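Local coordinates for mandelate racemase/muconate lactonizing protein (Geobacillus sp. Y412MC10, PDB 3P3B) that belongs to the mandelate racemase/muconate lactonizing branch of the enolase superfamily and probably catalyses a metal-assisted reaction on a carboxylate substrate, at residues A[147-152]-A[187-192]. Residues are numbered along the deposited sequence; the frame is centred on the assembly and turned at random.
Sequences AAVALM and DIAIVR
Ile190 reaches across from helix 180-198 and lays its terminal methyl, CD1, against the backbone of helix 145-161, 3.6 Å from the N of Val149, with the CB of Ala148 at 4.0 Å. Its CG1 lies anti to the carbonyl carbon (chi1 -61°), and the further bend at chi2 (-46°) brings CD1 to the Ala148–Val149 step, while the other branch, CG2, meets Met152, 3.7 Å from that residue's CG. The short side chain of Ala148 is consistent with so close an approach of the methyl to the main chain. Val149 sets CG2 against the turn at Ala189, 3.8 Å from the CB of Ala189 and 3.6 Å from the Ala189 O, an apolar touch on a peptide group. No hydrogen bond crosses the interface; methyl and methylene packing holds it, and an alanine in place of Ile190 would probably open a gap beside Ala148 and take from Met152 the CG2 and CD1 methyls against which its CG packs. Further along, Met152 rests on Ile194 of helix 180-198. The axes approach to 8.9 Å and run in the same general sense, crossing at -40°. This exemplifies how successive outer helices of a TIM barrel pack: strand 167-170, parallel to strand 126-135, lies in sequence between the two helices, and Ile190 also touches its Ile169, so this side chain meets the neighbouring helix and the barrel strand alike.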
loop_
_atom_site.group_PDB
_atom_site.type_symbol
_atom_site.label_atom_id
_atom_site.label_comp_id
_atom_site.label_asym_id
_atom_site.label_seq_id
_atom_site.Cartn_x
_atom_site.Cartn_y
_atom_site.Cartn_z
ATOM N N ALA A 147 22.580 -15.754 23.748
ATOM C CA ALA A 147 22.520 -14.538 24.548
ATOM C C ALA A 147 21.290 -13.712 24.152
ATOM O O ALA A 147 20.624 -13.155 25.017
ATOM C CB ALA A 147 23.800 -13.724 24.400
ATOM N N ALA A 148 21.014 -13.656 22.847
ATOM C CA ALA A 148 19.824 -13.000 22.292
ATOM C C ALA A 148 18.537 -13.658 22.787
ATOM O O ALA A 148 17.614 -12.977 23.242
ATOM C CB ALA A 148 19.872 -13.011 20.770
ATOM N N VAL A 149 18.457 -14.980 22.690
ATOM C CA VAL A 149 17.284 -15.668 23.218
ATOM C C VAL A 149 17.073 -15.378 24.715
ATOM O O VAL A 149 15.940 -15.192 25.181
ATOM C CB VAL A 149 17.355 -17.187 22.978
ATOM C CG1 VAL A 149 16.266 -17.904 23.752
ATOM C CG2 VAL A 149 17.265 -17.493 21.489
ATOM N N ALA A 150 18.163 -15.343 25.475
ATOM C CA ALA A 150 18.054 -15.124 26.911
ATOM C C ALA A 150 17.513 -13.725 27.210
ATOM O O ALA A 150 16.665 -13.554 28.072
ATOM C CB ALA A 150 19.415 -15.332 27.588
ATOM N N LEU A 151 18.025 -12.732 26.494
ATOM C CA LEU A 151 17.586 -11.357 26.674
ATOM C C LEU A 151 16.088 -11.199 26.356
ATOM O O LEU A 151 15.331 -10.586 27.114
ATOM C CB LEU A 151 18.407 -10.435 25.778
ATOM C CG LEU A 151 17.867 -9.007 25.723
ATOM C CD1 LEU A 151 17.761 -8.472 27.145
ATOM C CD2 LEU A 151 18.743 -8.113 24.858
ATOM N N MET A 152 15.663 -11.765 25.233
ATOM C CA MET A 152 14.263 -11.647 24.824
ATOM C C MET A 152 13.337 -12.393 25.783
ATOM O O MET A 152 12.226 -11.937 26.063
ATOM C CB MET A 152 14.075 -12.096 23.367
ATOM C CG MET A 152 14.850 -11.229 22.342
ATOM S SD MET A 152 14.562 -9.437 22.515
ATOM C CE MET A 152 12.769 -9.384 22.261
ATOM N N ASP A 187 15.335 -14.915 14.334
ATOM C CA ASP A 187 13.887 -14.764 14.528
ATOM C C ASP A 187 13.319 -16.030 15.137
ATOM O O ASP A 187 12.634 -16.015 16.156
ATOM C CB ASP A 187 13.157 -14.526 13.201
ATOM C CG ASP A 187 13.350 -13.120 12.630
ATOM O OD1 ASP A 187 13.790 -12.194 13.339
ATOM O OD2 ASP A 187 13.037 -12.950 11.438
ATOM N N ILE A 188 13.612 -17.156 14.493
ATOM C CA ILE A 188 13.012 -18.409 14.889
ATOM C C ILE A 188 13.383 -18.813 16.319
ATOM O O ILE A 188 12.520 -19.232 17.088
ATOM C CB ILE A 188 13.393 -19.544 13.893
ATOM C CG1 ILE A 188 12.722 -19.306 12.533
ATOM C CG2 ILE A 188 13.016 -20.904 14.482
ATOM C CD1 ILE A 188 13.424 -20.005 11.344
ATOM N N ALA A 189 14.670 -18.728 16.643
ATOM C CA ALA A 189 15.159 -19.017 17.987
ATOM C C ALA A 189 14.502 -18.109 19.032
ATOM O O ALA A 189 14.111 -18.574 20.116
ATOM C CB ALA A 189 16.674 -18.872 18.043
ATOM N N ILE A 190 14.366 -16.827 18.699
ATOM C CA ILE A 190 13.721 -15.883 19.620
ATOM C C ILE A 190 12.273 -16.299 19.882
ATOM O O ILE A 190 11.831 -16.355 21.030
ATOM C CB ILE A 190 13.745 -14.416 19.105
ATOM C CG1 ILE A 190 15.179 -13.899 18.922
ATOM C CG2 ILE A 190 12.950 -13.495 20.059
ATOM C CD1 ILE A 190 16.101 -14.193 20.072
ATOM N N VAL A 191 11.530 -16.592 18.816
ATOM C CA VAL A 191 10.136 -16.978 18.973
ATOM C C VAL A 191 9.988 -18.257 19.795
ATOM O O VAL A 191 9.166 -18.323 20.710
ATOM C CB VAL A 191 9.409 -17.106 17.610
ATOM C CG1 VAL A 191 7.985 -17.538 17.828
ATOM C CG2 VAL A 191 9.435 -15.767 16.864
ATOM N N ARG A 192 10.777 -19.284 19.487
ATOM C CA ARG A 192 10.724 -20.483 20.322
ATOM C C ARG A 192 11.039 -20.177 21.787
ATOM O O ARG A 192 10.348 -20.650 22.696
ATOM C CB ARG A 192 11.652 -21.579 19.793
ATOM C CG ARG A 192 11.025 -22.392 18.689
ATOM C CD ARG A 192 11.451 -23.866 18.757
ATOM N NE ARG A 192 11.379 -24.473 17.437
ATOM C CZ ARG A 192 12.331 -24.335 16.521
ATOM N NH1 ARG A 192 13.418 -23.618 16.804
ATOM N NH2 ARG A 192 12.206 -24.912 15.330
#